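Local coordinates for sugar ABC transporter substrate-binding protein (Treponema pallidum subsp. pallidum, PDB 5U2P) that probably acts as a periplasmic ligand-binding protein of an ABC transporter, perhaps for a sugar, although it is regarded as an orphan without an assigned ligand, at residues 137-142 and 370-375; 257-262 and 277-282; 272-277 and 354-359. All blocks are in the same frame, centred on the assembly; numbering follows the deposited sequence.

Contact 1: residues 137-142 and 370-375; sequences VSINAL and GKVIQA. With EDO (1,2-ethanediol), chain E.
In the six-stranded mixed sheet, strand 138-145 and strand 372-374 both pair with strand 300-303, the first antiparallel and the second parallel; here the segments meet through side chains alone, Ile139 on Val372 of the strand, and Asn140 on Ala375 just after it. No hydrogen bond joins the two segments directly, in keeping with a CA to CA distance of 8.2 Å between Ile139 and Val372. Ile139 CD1 reaches Val372 CG1 at 3.9 Å, the two side chains crossing at about a right angle. Ile139 places CG1 anti to its carbonyl carbon (chi1 -61°), and the further bend at chi2 carries CD1 to the valine; Ile367 and Leu344 also touch this isoleucine.

The polar half centres on Asn140, whose ND2 lies 4.0 Å from Ala375 CB. Its amide grips 1,2-ethanediol with both atoms: O1 of the diol donates to Asn140 OD1 at 2.7 Å, while Asn140 ND2 gives an almost straight bond (169°) to O2, also 2.7 Å. ND2 is hydrogen-bonded to Thr301 OG1 as well, which, with the diol bonds, is consistent with this amide orientation. Ser138 OG stands 2.8 Å from the diol O1 and is also hydrogen-bonded to Ser269 OG; Asp377 OD1 is a further partner of the diol. The buried amide thus meets two neighbouring hydroxyls with one acceptor and one donor, but the diol probably came from the crystallisation liquor and does not identify a natural ligand.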
loop_
_atom_site.group_PDB
_atom_site.type_symbol
_atom_site.label_atom_id
_atom_site.label_comp_id
_atom_site.label_asym_id
_atom_site.label_seq_id
_atom_site.Cartn_x
_atom_site.Cartn_y
_atom_site.Cartn_z
ATOM N N VAL A 137 3.033 -0.631 -3.276
ATOM C CA VAL A 137 3.007 -2.086 -3.434
ATOM C C VAL A 137 1.617 -2.571 -3.858
ATOM O O VAL A 137 1.461 -3.461 -4.711
ATOM C CB VAL A 137 3.406 -2.803 -2.121
ATOM C CG1 VAL A 137 3.219 -4.312 -2.255
ATOM C CG2 VAL A 137 4.848 -2.481 -1.774
ATOM N N SER A 138 0.621 -1.978 -3.226
ATOM C CA SER A 138 -0.763 -2.405 -3.300
ATOM C C SER A 138 -1.680 -1.188 -3.191
ATOM O O SER A 138 -1.432 -0.299 -2.370
ATOM C CB SER A 138 -1.051 -3.397 -2.170
ATOM O OG SER A 138 -2.410 -3.747 -2.158
ATOM N N ILE A 139 -2.697 -1.117 -4.046
ATOM C CA ILE A 139 -3.753 -0.112 -3.948
ATOM C C ILE A 139 -5.062 -0.822 -3.603
ATOM O O ILE A 139 -5.414 -1.795 -4.253
ATOM C CB ILE A 139 -3.911 0.669 -5.267
ATOM C CG1 ILE A 139 -2.606 1.405 -5.598
ATOM C CG2 ILE A 139 -5.084 1.621 -5.210
ATOM C CD1 ILE A 139 -2.284 2.567 -4.730
ATOM N N ASN A 140 -5.751 -0.367 -2.563
ATOM C CA ASN A 140 -7.066 -0.912 -2.202
ATOM C C ASN A 140 -8.178 -0.222 -2.953
ATOM O O ASN A 140 -8.264 1.009 -2.970
ATOM C CB ASN A 140 -7.319 -0.764 -0.692
ATOM C CG ASN A 140 -6.341 -1.576 0.150
ATOM O OD1 ASN A 140 -5.946 -2.679 -0.211
ATOM N ND2 ASN A 140 -5.921 -1.004 1.270
ATOM N N ALA A 141 -9.049 -1.012 -3.563
ATOM C CA ALA A 141 -10.205 -0.457 -4.233
ATOM C C ALA A 141 -11.359 -1.464 -4.273
ATOM O O ALA A 141 -11.183 -2.650 -3.975
ATOM C CB ALA A 141 -9.807 -0.018 -5.654
ATOM N N LEU A 142 -12.524 -0.973 -4.667
ATOM C CA LEU A 142 -13.697 -1.793 -4.946
ATOM C C LEU A 142 -13.656 -2.205 -6.398
ATOM O O LEU A 142 -13.825 -1.380 -7.296
ATOM C CB LEU A 142 -14.970 -1.011 -4.639
ATOM C CG LEU A 142 -16.280 -1.791 -4.771
ATOM C CD1 LEU A 142 -16.372 -2.915 -3.744
ATOM C CD2 LEU A 142 -17.458 -0.823 -4.626
ATOM N N GLY A 370 -1.136 11.714 -6.372
ATOM C CA GLY A 370 -0.585 11.439 -5.059
ATOM C C GLY A 370 -1.606 11.301 -3.943
ATOM O O GLY A 370 -1.236 11.337 -2.760
ATOM N N LYS A 371 -2.870 11.093 -4.324
ATOM C CA LYS A 371 -3.970 10.960 -3.376
ATOM C C LYS A 371 -4.059 9.530 -2.854
ATOM O O LYS A 371 -5.056 8.844 -3.073
ATOM C CB LYS A 371 -5.294 11.370 -4.032
ATOM C CG LYS A 371 -5.417 12.864 -4.342
ATOM C CD LYS A 371 -6.680 13.130 -5.168
ATOM C CE LYS A 371 -6.999 14.607 -5.274
ATOM N NZ LYS A 371 -5.889 15.352 -5.896
ATOM N N VAL A 372 -3.013 9.103 -2.154
ATOM C CA VAL A 372 -2.925 7.750 -1.590
ATOM C C VAL A 372 -2.177 7.827 -0.259
ATOM O O VAL A 372 -1.130 8.471 -0.186
ATOM C CB VAL A 372 -2.165 6.760 -2.526
ATOM C CG1 VAL A 372 -2.228 5.337 -1.971
ATOM C CG2 VAL A 372 -2.677 6.835 -3.971
ATOM N N ILE A 373 -2.698 7.172 0.775
ATOM C CA ILE A 373 -2.034 7.060 2.058
ATOM C C ILE A 373 -1.979 5.619 2.487
ATOM O O ILE A 373 -2.740 4.789 1.990
ATOM C CB ILE A 373 -2.726 7.914 3.136
ATOM C CG1 ILE A 373 -4.196 7.500 3.324
ATOM C CG2 ILE A 373 -2.621 9.356 2.727
ATOM C CD1 ILE A 373 -4.899 8.274 4.492
ATOM N N GLN A 374 -1.042 5.298 3.367
ATOM C CA GLN A 374 -0.872 3.910 3.775
ATOM C C GLN A 374 -1.936 3.447 4.774
ATOM O O GLN A 374 -2.105 4.029 5.869
ATOM C CB GLN A 374 0.516 3.686 4.369
ATOM C CG GLN A 374 0.712 2.232 4.797
ATOM C CD GLN A 374 2.138 1.763 4.746
ATOM O OE1 GLN A 374 2.777 1.777 3.688
ATOM N NE2 GLN A 374 2.648 1.320 5.893
ATOM N N ALA A 375 -2.638 2.380 4.399
ATOM C CA ALA A 375 -3.606 1.737 5.269
ATOM C C ALA A 375 -2.943 1.155 6.506
ATOM O O ALA A 375 -1.844 0.606 6.439
ATOM C CB ALA A 375 -4.362 0.629 4.516
HETATM C C1 EDO E . -2.443 -3.358 1.530
HETATM O O1 EDO E . -3.345 -3.178 0.440
HETATM C C2 EDO E . -2.948 -2.740 2.824
HETATM O O2 EDO E . -4.356 -2.514 2.875
#

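Contact 2: residues 257-262 and 277-282; sequences DFTRDR and IKERPG
Thr259 and Arg280 meet where two helices end: helix 251-258 closes in a Schellman motif, and Arg280 is the first residue to leave helix 270-279. The evidence for the motif is the pair of bonds from Arg262 N to Asp257 O and from Asp261 N to Phe258 O, with Asp261 as the C-prime residue at positive phi (59°). Strand 263-267 connects the two helices, making a helix-strand-helix unit.

The close-packed part is the threonine methyl. Thr259 CG2 sits 3.7 Å from Arg280 CB and 3.7 Å from Glu279 CG, and the side chains of Thr259 and Arg280 lie alongside, running opposite ways. The arginine chain, extended from CG to NE, then runs past the threonine so that NH1 holds two oxygens. It bonds to Thr259 O at 2.9 Å, approaching from well above the carbonyl plane, and to Asp261 OD1, also at 2.9 Å, as a salt bridge. That carboxylate oxygen is met from above its own plane, although it lies near the guanidinium plane; the two flat groups are turned 41° apart. One nitrogen thus ties the turn after the first helix to the end of the second.

The outer side is bridged by water instead. One water donates to both Thr259 OG1 and Glu279 OE2 and accepts a weak bond from Arg260 NH1; Thr259 OG1 is chiefly engaged with Ile255 O of helix 251-258. Two others link the Asp261 carboxylate to Arg280 NH2, one of them by only a weak bond to NH2, so the salt bridge has direct contact through NH1 and solvent-mediated contact through NH2. The more firmly held of this pair accepts from Arg280 NH2 at 3.0 Å and donates to Asp261 OD2.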
loop_
_atom_site.group_PDB
_atom_site.type_symbol
_atom_site.label_atom_id
_atom_site.label_comp_id
_atom_site.label_asym_id
_atom_site.label_seq_id
_atom_site.Cartn_x
_atom_site.Cartn_y
_atom_site.Cartn_z
ATOM N N ASP A 257 -13.925 -17.953 -7.843
ATOM C CA ASP A 257 -15.330 -17.578 -7.875
ATOM C C ASP A 257 -15.595 -16.327 -8.729
ATOM O O ASP A 257 -16.620 -16.252 -9.423
ATOM C CB ASP A 257 -15.856 -17.371 -6.446
ATOM C CG ASP A 257 -15.905 -18.662 -5.633
ATOM O OD1 ASP A 257 -15.916 -19.756 -6.235
ATOM O OD2 ASP A 257 -15.941 -18.574 -4.379
ATOM N N PHE A 258 -14.693 -15.351 -8.694
ATOM C CA PHE A 258 -14.915 -14.114 -9.434
ATOM C C PHE A 258 -14.926 -14.386 -10.923
ATOM O O PHE A 258 -15.750 -13.818 -11.647
ATOM C CB PHE A 258 -13.846 -13.065 -9.085
ATOM C CG PHE A 258 -14.294 -11.650 -9.315
ATOM C CD1 PHE A 258 -14.440 -11.150 -10.610
ATOM C CD2 PHE A 258 -14.584 -10.825 -8.243
ATOM C CE1 PHE A 258 -14.850 -9.841 -10.810
ATOM C CE2 PHE A 258 -14.995 -9.531 -8.432
ATOM C CZ PHE A 258 -15.126 -9.026 -9.710
ATOM N N THR A 259 -14.029 -15.259 -11.384
ATOM C CA THR A 259 -13.926 -15.533 -12.813
ATOM C C THR A 259 -15.064 -16.418 -13.290
ATOM O O THR A 259 -15.211 -16.620 -14.497
ATOM C CB THR A 259 -12.569 -16.183 -13.207
ATOM O OG1 THR A 259 -12.351 -17.413 -12.499
ATOM C CG2 THR A 259 -11.425 -15.243 -12.921
ATOM N N ARG A 260 -15.849 -16.965 -12.349
ATOM C CA ARG A 260 -17.058 -17.738 -12.680
ATOM C C ARG A 260 -18.360 -16.961 -12.416
ATOM O O ARG A 260 -19.444 -17.542 -12.307
ATOM C CB ARG A 260 -17.054 -19.057 -11.910
ATOM C CG ARG A 260 -16.005 -20.028 -12.418
ATOM C CD ARG A 260 -15.748 -21.175 -11.481
ATOM N NE ARG A 260 -14.838 -22.145 -12.067
ATOM C CZ ARG A 260 -13.535 -21.952 -12.254
ATOM N NH1 ARG A 260 -12.955 -20.815 -11.899
ATOM N NH2 ARG A 260 -12.806 -22.909 -12.820
ATOM N N ASP A 261 -18.243 -15.644 -12.351
ATOM C CA ASP A 261 -19.387 -14.744 -12.193
ATOM C C ASP A 261 -20.172 -15.040 -10.909
ATOM O O ASP A 261 -21.395 -14.872 -10.864
ATOM C CB ASP A 261 -20.341 -14.826 -13.411
ATOM C CG ASP A 261 -19.739 -14.279 -14.703
ATOM O OD1 ASP A 261 -18.629 -13.712 -14.710
ATOM O OD2 ASP A 261 -20.417 -14.399 -15.739
ATOM N N ARG A 262 -19.476 -15.471 -9.858
ATOM C CA ARG A 262 -20.135 -15.777 -8.582
ATOM C C ARG A 262 -19.954 -14.664 -7.546
ATOM O O ARG A 262 -20.475 -14.765 -6.425
ATOM C CB ARG A 262 -19.608 -17.096 -8.024
ATOM C CG ARG A 262 -19.989 -18.283 -8.831
ATOM C CD ARG A 262 -19.227 -19.492 -8.387
ATOM N NE ARG A 262 -19.504 -20.597 -9.289
ATOM C CZ ARG A 262 -18.886 -21.772 -9.262
ATOM N NH1 ARG A 262 -17.931 -22.013 -8.376
ATOM N NH2 ARG A 262 -19.217 -22.693 -10.152
ATOM N N ILE A 277 -7.755 -10.943 -13.641
ATOM C CA ILE A 277 -7.611 -10.702 -15.070
ATOM C C ILE A 277 -6.656 -11.682 -15.705
ATOM O O ILE A 277 -6.877 -12.105 -16.843
ATOM C CB ILE A 277 -7.146 -9.256 -15.330
ATOM C CG1 ILE A 277 -8.221 -8.284 -14.835
ATOM C CG2 ILE A 277 -6.892 -9.043 -16.818
ATOM C CD1 ILE A 277 -7.763 -6.837 -14.751
ATOM N N LYS A 278 -5.575 -12.024 -15.017
ATOM C CA LYS A 278 -4.612 -12.988 -15.552
ATOM C C LYS A 278 -5.315 -14.321 -15.799
ATOM O O LYS A 278 -5.112 -14.978 -16.824
ATOM C CB LYS A 278 -3.439 -13.173 -14.595
ATOM C CG LYS A 278 -2.361 -14.109 -15.115
ATOM C CD LYS A 278 -1.207 -14.245 -14.132
ATOM C CE LYS A 278 0.020 -14.854 -14.788
ATOM N NZ LYS A 278 1.094 -15.122 -13.795
ATOM N N GLU A 279 -6.185 -14.692 -14.872
ATOM C CA GLU A 279 -6.902 -15.974 -14.938
ATOM C C GLU A 279 -7.992 -15.972 -16.009
ATOM O O GLU A 279 -8.256 -17.011 -16.637
ATOM C CB GLU A 279 -7.505 -16.302 -13.578
ATOM C CG GLU A 279 -8.499 -17.474 -13.558
ATOM C CD GLU A 279 -7.847 -18.831 -13.746
ATOM O OE1 GLU A 279 -6.590 -18.903 -13.759
ATOM O OE2 GLU A 279 -8.609 -19.821 -13.882
ATOM N N ARG A 280 -8.641 -14.823 -16.195
ATOM C CA ARG A 280 -9.684 -14.654 -17.212
ATOM C C ARG A 280 -9.511 -13.315 -17.958
ATOM O O ARG A 280 -10.114 -12.308 -17.604
ATOM C CB ARG A 280 -11.068 -14.733 -16.598
ATOM C CG ARG A 280 -12.217 -14.672 -17.596
ATOM C CD ARG A 280 -13.573 -14.843 -16.944
ATOM N NE ARG A 280 -14.625 -14.238 -17.759
ATOM C CZ ARG A 280 -15.890 -14.072 -17.382
ATOM N NH1 ARG A 280 -16.316 -14.487 -16.187
ATOM N NH2 ARG A 280 -16.740 -13.484 -18.214
ATOM N N PRO A 281 -8.676 -13.314 -18.995
ATOM C CA PRO A 281 -8.244 -12.072 -19.653
ATOM C C PRO A 281 -9.381 -11.232 -20.216
ATOM O O PRO A 281 -9.258 -10.011 -20.320
ATOM C CB PRO A 281 -7.346 -12.576 -20.783
ATOM C CG PRO A 281 -6.860 -13.898 -20.342
ATOM C CD PRO A 281 -7.897 -14.483 -19.440
ATOM N N GLY A 282 -10.485 -11.875 -20.572
ATOM C CA GLY A 282 -11.583 -11.154 -21.173
ATOM C C GLY A 282 -12.587 -10.617 -20.182
ATOM O O GLY A 282 -13.618 -10.088 -20.586
HETATM O O HOH W 1 -11.238 -19.466 -13.780
HETATM O O HOH W 2 -19.576 -14.410 -18.095
HETATM O O HOH W 3 -19.078 -11.717 -16.686
#

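Contact 3: residues 272-277 and 354-359; sequences VADAII and VIPACL
Cys358, Asp274 and Pro356 carry most of the buried surface, in two patches: Cys358 against Ile277 and Ala273, and Asp274 against Pro356. In the apolar one, Cys358 SG lies against two residues one turn apart on helix 270-279. Ile277 CD1 approaches the sulfur at 4.0 Å and Ala273 CB at 4.5 Å; the backbone bond from Ile277 N to Ala273 O holds these two at the helical spacing. Cys358 has its sulfur between the backbone N and the carbonyl carbon (chi1 62°), directed at the helix. The isoleucine contributes only its terminal methyl, carried out by an extended chi2 of 167°.

This is the joint between the helix that follows strand 263-267 and the irregular segment leading into helix 360-367. The sheet lies beneath it: Phe143 of strand 138-145 touches both Ala273 and Cys358, and Leu285 of strand 285-288 touches both Ala273 and Ile277, so the sulfur patch continues into the hydrophobic layer between helix and sheet.

The other patch is polar against apolar. Asp274 lies beside Ala273 on the helix, and its side chain and that of Pro356 run roughly perpendicular to each other. Asp274 OD1 faces Pro356 CB and CG; the proline is poorly ordered, so the exact distances are uncertain. No hydrogen bond crosses between the segments. The backbones stand well apart, Asp274 CA lying 7.2 Å from Pro356 CA and Ala273 CA 8.3 Å from Cys358 CA.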
loop_
_atom_site.group_PDB
_atom_site.type_symbol
_atom_site.label_atom_id
_atom_site.label_comp_id
_atom_site.label_asym_id
_atom_site.label_seq_id
_atom_site.Cartn_x
_atom_site.Cartn_y
_atom_site.Cartn_z
ATOM N N VAL A 272 -4.927 -8.577 -6.390
ATOM C CA VAL A 272 -5.939 -9.611 -6.542
ATOM C C VAL A 272 -6.693 -9.399 -7.855
ATOM O O VAL A 272 -6.916 -10.349 -8.613
ATOM C CB VAL A 272 -6.903 -9.631 -5.348
ATOM C CG1 VAL A 272 -8.021 -10.628 -5.549
ATOM C CG2 VAL A 272 -6.136 -9.925 -4.066
ATOM N N ALA A 273 -7.057 -8.151 -8.154
ATOM C CA ALA A 273 -7.733 -7.821 -9.405
ATOM C C ALA A 273 -6.850 -8.180 -10.598
ATOM O O ALA A 273 -7.320 -8.744 -11.609
ATOM C CB ALA A 273 -8.099 -6.337 -9.451
ATOM N N ASP A 274 -5.559 -7.885 -10.492
ATOM C CA ASP A 274 -4.605 -8.295 -11.540
ATOM C C ASP A 274 -4.629 -9.813 -11.774
ATOM O O ASP A 274 -4.593 -10.302 -12.929
ATOM C CB ASP A 274 -3.182 -7.868 -11.171
ATOM C CG ASP A 274 -2.893 -6.402 -11.474
ATOM O OD1 ASP A 274 -3.707 -5.740 -12.149
ATOM O OD2 ASP A 274 -1.820 -5.918 -11.046
ATOM N N ALA A 275 -4.698 -10.554 -10.679
ATOM C CA ALA A 275 -4.707 -12.006 -10.699
ATOM C C ALA A 275 -5.986 -12.525 -11.324
ATOM O O ALA A 275 -5.985 -13.551 -12.025
ATOM C CB ALA A 275 -4.543 -12.553 -9.315
ATOM N N ILE A 276 -7.086 -11.819 -11.074
ATOM C CA ILE A 276 -8.370 -12.196 -11.676
ATOM C C ILE A 276 -8.291 -12.064 -13.195
ATOM O O ILE A 276 -8.717 -12.951 -13.945
ATOM C CB ILE A 276 -9.507 -11.330 -11.110
ATOM C CG1 ILE A 276 -9.783 -11.777 -9.676
ATOM C CG2 ILE A 276 -10.779 -11.420 -11.943
ATOM C CD1 ILE A 276 -10.681 -10.870 -8.900
ATOM N N ILE A 277 -7.755 -10.943 -13.641
ATOM C CA ILE A 277 -7.611 -10.702 -15.070
ATOM C C ILE A 277 -6.656 -11.682 -15.705
ATOM O O ILE A 277 -6.877 -12.105 -16.843
ATOM C CB ILE A 277 -7.146 -9.256 -15.330
ATOM C CG1 ILE A 277 -8.221 -8.284 -14.835
ATOM C CG2 ILE A 277 -6.892 -9.043 -16.818
ATOM C CD1 ILE A 277 -7.763 -6.837 -14.751
ATOM N N VAL A 354 3.253 -0.719 -17.262
ATOM C CA VAL A 354 1.896 -1.028 -17.674
ATOM C C VAL A 354 0.911 -0.799 -16.530
ATOM O O VAL A 354 1.054 -1.388 -15.460
ATOM C CB VAL A 354 1.795 -2.487 -18.148
ATOM C CG1 VAL A 354 0.385 -2.797 -18.646
ATOM C CG2 VAL A 354 2.828 -2.760 -19.230
ATOM N N ILE A 355 -0.089 0.050 -16.757
ATOM C CA ILE A 355 -1.179 0.255 -15.788
ATOM C C ILE A 355 -2.406 -0.592 -16.171
ATOM O O ILE A 355 -2.977 -0.389 -17.243
ATOM C CB ILE A 355 -1.622 1.735 -15.724
ATOM C CG1 ILE A 355 -0.412 2.676 -15.642
ATOM C CG2 ILE A 355 -2.589 1.964 -14.560
ATOM C CD1 ILE A 355 0.444 2.478 -14.405
ATOM N N PRO A 356 -2.837 -1.518 -15.289
ATOM C CA PRO A 356 -4.043 -2.317 -15.564
ATOM C C PRO A 356 -5.258 -1.455 -15.906
ATOM O O PRO A 356 -5.513 -0.470 -15.207
ATOM C CB PRO A 356 -4.268 -3.072 -14.255
ATOM C CG PRO A 356 -2.915 -3.182 -13.650
ATOM C CD PRO A 356 -2.191 -1.921 -14.027
ATOM N N ALA A 357 -5.989 -1.829 -16.957
ATOM C CA ALA A 357 -7.083 -1.007 -17.494
ATOM C C ALA A 357 -8.126 -0.669 -16.430
ATOM O O ALA A 357 -8.718 0.422 -16.423
ATOM C CB ALA A 357 -7.756 -1.718 -18.653
ATOM N N CYS A 358 -8.358 -1.619 -15.539
ATOM C CA CYS A 358 -9.357 -1.432 -14.492
ATOM C C CYS A 358 -8.907 -0.331 -13.537
ATOM O O CYS A 358 -9.734 0.403 -12.999
ATOM C CB CYS A 358 -9.607 -2.734 -13.721
ATOM S SG CYS A 358 -8.177 -3.385 -12.836
ATOM N N LEU A 359 -7.594 -0.219 -13.338
ATOM C CA LEU A 359 -7.034 0.835 -12.484
ATOM C C LEU A 359 -6.868 2.149 -13.232
ATOM O O LEU A 359 -6.390 3.120 -12.663
ATOM C CB LEU A 359 -5.673 0.420 -11.918
ATOM C CG LEU A 359 -5.573 -0.188 -10.517
ATOM C CD1 LEU A 359 -4.113 -0.253 -10.113
ATOM C CD2 LEU A 359 -6.368 0.588 -9.492
#

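Following the chain from the N terminus, the first of the contact segments is on strand 138-145, which opens the long loop that contact 1 closes only at 370-375, after 227 intervening residues. Contacts 2 and 3 are both nested within it. Segment 257-262 closes its short loop with 277-282, whereas 272-277 waits for 354-359; the segments alternate, so contacts 2 and 3 cross. They share Ile277 and helix 270-279, and touch through Phe258 and Thr259 against Ile276, their centres 11 Å apart. Contact 1 touches neither, its centre lying 14 Å from that of contact 3. Together they join the sheet, the end of helix 251-258, helix 270-279 and the chain flanking helix 360-367.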